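Local atomic coordinates of conserved hypothetical membrane lipoprotein (Ureaplasma parvum, PDB entry 3K63), a protein that is of unknown function but may bind lipid, as the Lipoprotein_17 domain of a larger membrane-associated lipoprotein. Residues 12-17 and 27-32; 63-66 and 72-75. One frame throughout, in Å; residues are numbered along the deposited sequence.

Contact 1 (12-17 and 27-32)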
# COMPACT_ATOMS: atom_id res chain seq x y z
N ARG A 12 -1.62 -10.44 2.12
CA ARG A 12 -2.56 -9.77 1.22
C ARG A 12 -3.33 -8.71 2.00
O ARG A 12 -3.80 -8.96 3.12
CB ARG A 12 -3.50 -10.79 0.60
CG ARG A 12 -3.21 -11.07 -0.87
CD ARG A 12 -3.32 -12.55 -1.21
NE ARG A 12 -2.05 -13.27 -1.04
CZ ARG A 12 -0.99 -13.11 -1.83
NH1 ARG A 12 -1.03 -12.26 -2.84
NH2 ARG A 12 0.12 -13.82 -1.61
N LEU A 13 -3.45 -7.53 1.42
CA LEU A 13 -4.14 -6.42 2.06
C LEU A 13 -5.58 -6.79 2.36
O LEU A 13 -6.19 -7.60 1.68
CB LEU A 13 -4.08 -5.18 1.16
CG LEU A 13 -4.37 -3.83 1.81
CD1 LEU A 13 -3.38 -3.54 2.92
CD2 LEU A 13 -4.30 -2.75 0.73
N LYS A 14 -6.12 -6.18 3.41
CA LYS A 14 -7.49 -6.43 3.82
C LYS A 14 -7.69 -7.82 4.43
O LYS A 14 -8.76 -8.14 4.96
CB LYS A 14 -8.44 -6.20 2.63
CG LYS A 14 -8.95 -4.75 2.55
CD LYS A 14 -9.75 -4.44 1.29
CE LYS A 14 -8.84 -4.06 0.12
NZ LYS A 14 -9.61 -3.70 -1.10
N ASP A 15 -6.64 -8.64 4.37
CA ASP A 15 -6.69 -9.99 4.93
C ASP A 15 -5.70 -10.02 6.10
O ASP A 15 -6.09 -9.89 7.27
CB ASP A 15 -6.30 -11.02 3.88
CG ASP A 15 -6.26 -12.45 4.43
OD1 ASP A 15 -6.92 -12.71 5.46
OD2 ASP A 15 -5.57 -13.30 3.82
N THR A 16 -4.42 -10.18 5.75
CA THR A 16 -3.35 -10.23 6.73
C THR A 16 -3.20 -8.92 7.48
O THR A 16 -2.92 -8.91 8.68
CB THR A 16 -2.01 -10.53 6.08
OG1 THR A 16 -2.17 -11.60 5.14
CG2 THR A 16 -0.99 -10.92 7.14
N PHE A 17 -3.35 -7.81 6.77
CA PHE A 17 -3.22 -6.50 7.39
C PHE A 17 -3.93 -5.41 6.62
O PHE A 17 -4.36 -5.60 5.48
CB PHE A 17 -1.75 -6.10 7.52
CG PHE A 17 -1.11 -5.70 6.20
CD1 PHE A 17 -0.90 -6.65 5.20
CD2 PHE A 17 -0.74 -4.37 5.96
CE1 PHE A 17 -0.33 -6.29 3.98
CE2 PHE A 17 -0.17 -4.00 4.73
CZ PHE A 17 0.04 -4.97 3.74
N GLN A 27 -10.82 7.67 6.29
CA GLN A 27 -11.23 7.41 4.91
C GLN A 27 -10.81 6.02 4.44
O GLN A 27 -9.67 5.62 4.65
CB GLN A 27 -10.66 8.47 3.96
CG GLN A 27 -11.15 9.88 4.21
CD GLN A 27 -10.63 10.85 3.17
OE1 GLN A 27 -11.01 10.80 2.00
NE2 GLN A 27 -9.74 11.75 3.60
N ASN A 28 -11.72 5.30 3.79
CA ASN A 28 -11.41 3.96 3.29
C ASN A 28 -10.55 4.02 2.04
O ASN A 28 -10.35 5.08 1.45
CB ASN A 28 -12.69 3.20 2.95
CG ASN A 28 -13.61 3.02 4.13
OD1 ASN A 28 -14.77 2.63 3.96
ND2 ASN A 28 -13.10 3.31 5.33
N TYR A 29 -10.07 2.85 1.63
CA TYR A 29 -9.23 2.74 0.46
C TYR A 29 -9.94 3.22 -0.78
O TYR A 29 -9.35 3.92 -1.61
CB TYR A 29 -8.82 1.30 0.23
CG TYR A 29 -8.10 0.66 1.38
CD1 TYR A 29 -7.09 1.35 2.06
CD2 TYR A 29 -8.39 -0.64 1.78
CE1 TYR A 29 -6.39 0.76 3.11
CE2 TYR A 29 -7.69 -1.24 2.82
CZ TYR A 29 -6.70 -0.53 3.47
OH TYR A 29 -5.99 -1.10 4.50
N ASP A 30 -11.22 2.86 -0.93
CA ASP A 30 -11.95 3.25 -2.13
C ASP A 30 -12.38 4.71 -2.21
O ASP A 30 -13.05 5.10 -3.15
CB ASP A 30 -13.15 2.32 -2.36
CG ASP A 30 -14.16 2.33 -1.21
OD1 ASP A 30 -13.99 3.12 -0.25
OD2 ASP A 30 -15.13 1.54 -1.29
N GLN A 31 -12.01 5.52 -1.21
CA GLN A 31 -12.34 6.94 -1.20
C GLN A 31 -11.04 7.73 -1.41
O GLN A 31 -11.03 8.97 -1.41
CB GLN A 31 -12.99 7.34 0.13
CG GLN A 31 -14.38 6.76 0.35
CD GLN A 31 -14.88 6.93 1.79
OE1 GLN A 31 -14.13 7.33 2.68
NE2 GLN A 31 -16.16 6.62 2.02
N LEU A 32 -9.95 7.00 -1.63
CA LEU A 32 -8.63 7.62 -1.82
C LEU A 32 -7.96 7.30 -3.14
O LEU A 32 -7.73 6.15 -3.48
CB LEU A 32 -7.69 7.21 -0.69
CG LEU A 32 -7.99 7.78 0.69
CD1 LEU A 32 -7.14 7.04 1.69
CD2 LEU A 32 -7.71 9.28 0.73

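Contact 2 (63-66 and 72-75)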
# COMPACT_ATOMS: atom_id res chain seq x y z
N PHE A 63 5.03 3.77 -1.21
CA PHE A 63 3.87 3.55 -2.06
C PHE A 63 4.39 4.02 -3.43
O PHE A 63 4.95 5.11 -3.56
CB PHE A 63 2.70 4.42 -1.61
CG PHE A 63 1.94 3.87 -0.44
CD1 PHE A 63 1.08 2.79 -0.59
CD2 PHE A 63 2.06 4.45 0.82
CE1 PHE A 63 0.37 2.30 0.49
CE2 PHE A 63 1.35 3.96 1.90
CZ PHE A 63 0.51 2.88 1.74
N LEU A 64 4.21 3.19 -4.45
CA LEU A 64 4.67 3.55 -5.78
C LEU A 64 3.58 3.32 -6.80
O LEU A 64 2.73 2.45 -6.62
CB LEU A 64 5.87 2.71 -6.15
CG LEU A 64 7.12 2.83 -5.27
CD1 LEU A 64 8.11 1.70 -5.61
CD2 LEU A 64 7.75 4.20 -5.47
N TYR A 65 3.59 4.11 -7.87
CA TYR A 65 2.62 3.95 -8.94
C TYR A 65 3.09 2.72 -9.70
O TYR A 65 4.30 2.56 -9.95
CB TYR A 65 2.64 5.17 -9.87
CG TYR A 65 2.20 6.44 -9.19
CD1 TYR A 65 1.01 6.49 -8.44
CD2 TYR A 65 2.94 7.62 -9.30
CE1 TYR A 65 0.58 7.67 -7.82
CE2 TYR A 65 2.50 8.81 -8.69
CZ TYR A 65 1.32 8.82 -7.96
OH TYR A 65 0.85 9.99 -7.42
N PRO A 66 2.17 1.83 -10.07
CA PRO A 66 2.61 0.63 -10.79
C PRO A 66 3.47 0.93 -12.01
O PRO A 66 4.49 0.26 -12.22
CB PRO A 66 1.29 -0.04 -11.14
CG PRO A 66 0.41 0.35 -9.96
CD PRO A 66 0.72 1.82 -9.86
N SER A 72 -1.83 6.80 -14.71
CA SER A 72 -1.99 5.37 -14.94
C SER A 72 -2.55 4.67 -13.70
O SER A 72 -3.41 3.80 -13.79
CB SER A 72 -0.63 4.76 -15.31
OG SER A 72 -0.76 3.40 -15.70
N ALA A 73 -2.04 5.08 -12.54
CA ALA A 73 -2.47 4.51 -11.28
C ALA A 73 -3.88 4.99 -10.91
O ALA A 73 -4.71 4.20 -10.46
CB ALA A 73 -1.48 4.90 -10.19
N ASN A 74 -4.15 6.27 -11.11
CA ASN A 74 -5.46 6.81 -10.78
C ASN A 74 -6.57 6.18 -11.63
O ASN A 74 -7.71 6.08 -11.19
CB ASN A 74 -5.47 8.34 -10.94
CG ASN A 74 -4.85 9.05 -9.73
OD1 ASN A 74 -4.45 8.41 -8.76
ND2 ASN A 74 -4.80 10.37 -9.79
N LYS A 75 -6.23 5.75 -12.85
CA LYS A 75 -7.22 5.12 -13.73
C LYS A 75 -7.61 3.73 -13.23
O LYS A 75 -8.79 3.36 -13.30
CB LYS A 75 -6.68 5.02 -15.16
CG LYS A 75 -6.84 6.29 -15.99
CD LYS A 75 -6.05 6.22 -17.29
CE LYS A 75 -5.73 7.61 -17.80
NZ LYS A 75 -4.67 7.61 -18.86

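Contact 1 (12-17 and 27-32)
Tyr29 reaches from its short 3-10 turn into the loop 12-17, where Leu13 and Lys14 receive its ring in quite different ways. The closer packing is made by Lys14. Its aliphatic chain slides past the tyrosine in the opposite direction, with CG at the ring edge, in plane, 3.7 Å from Tyr29 CE2. A bend at chi3 (-85°) carries the chain on past the edge and out of the ring plane, bringing Lys14 CE to 3.8 Å from Tyr29 CD2. Leu13 approaches over one face of the ring and meets it more loosely. Its CD2 sits 4.2 Å above the plane of that face, offset toward the rim, and its nearest carbon to Tyr29 CE2 is that same CD2, at 4.3 Å. The other methyl, Leu13 CD1, faces the phenol end at 3.9 Å from Tyr29 OH and also lies over one face of the Phe17 ring, linking this surface patch to the buried aromatic behind it. The hydroxyl itself is tied to strand 17-21, hydrogen-bonding with Phe19 N and Asp18 OD1, while the ring also meets that of Phe19 with the planes at about 45°. The solvent side belongs to Lys14, an exposed residue whose methylene groups, rather than its ammonium, do the touching. Behind the contact, Arg12 O accepts from both Asp15 N and Thr16 N, closing the loop on itself. Only 141 Å² is buried in all, and the chemistry is that of a shallow apolar contact: carbon atoms line one edge and part of one face of the tyrosine ring, and its polar end is held by strand 17-21.

Contact 2 (63-66 and 72-75)
Tyr65 and Pro66 close on a single methyl group, the CB of Ala73, and everything between the end of strand 56-64 and helix 70-76 here is apolar contact. The tyrosine makes the nearer approach, with its CD1 3.4 Å from Ala73 CB. Tyr65 CG stands anti to the carbonyl carbon and beside the backbone N (chi1 -65°), a setting that brings the near end of the ring to the helix; the methyl is likewise 4.1 Å from Tyr65 CB, meeting the ring obliquely. Pro66 adds the second surface: its CD, the ring carbon bonded to the backbone nitrogen, lies 3.8 Å from Ala73 CB. The alanine thus fits against two consecutive residues, and its small side chain lets the backbones draw near, with Tyr65 CA and Ala73 CA 5.6 Å apart. The summed buried surface is 111 Å², about half of it on Ala73.

Aromatic and further apolar packing extends the contact toward helix 34-40. Tyr65 stacks with Tyr38 of that helix, and Ala73 also touches Pro34, giving both sides of the contact a common neighbour.

Polar bonds lie around this apolar centre. Ser72 OG is hydrogen-bonded to Asp67 OD2 in the connection leading to the helix, and Pro66 O receives a bond from Lys80 NZ on the adjoining strand 79-87. The buried amide of Asn74 gives ND2 to Ser35 OG and Gly109 O, tying the helix to parts of the chain before and after it.

This is a helix-containing connection between adjacent antiparallel strands: the short helix 70-76 packs on the end of edge strand 56-64 before the chain enters strand 79-87.

From the N terminus, the chain leaves helix 4-7, runs through 12-17 into strand 17-21, and returns at 27-32, where contact 1 closes a loop containing that strand. Helix 34-40 and strand 45-49, the antiparallel partner of 17-21, follow before strand 56-64 leads into contact 2, which closes a shorter loop, with Ala73 in the middle of helix 70-76. The two loops are in series and neither nest nor cross; the centres of contact 1 and contact 2 are about 15 Å apart. Contact 1 joins the loops on either side of strand 17-21 in the chain; contact 2 joins the end of strand 56-64 to helix 70-76. Phe19 meets both Tyr29 and Phe63, bridging the two regions.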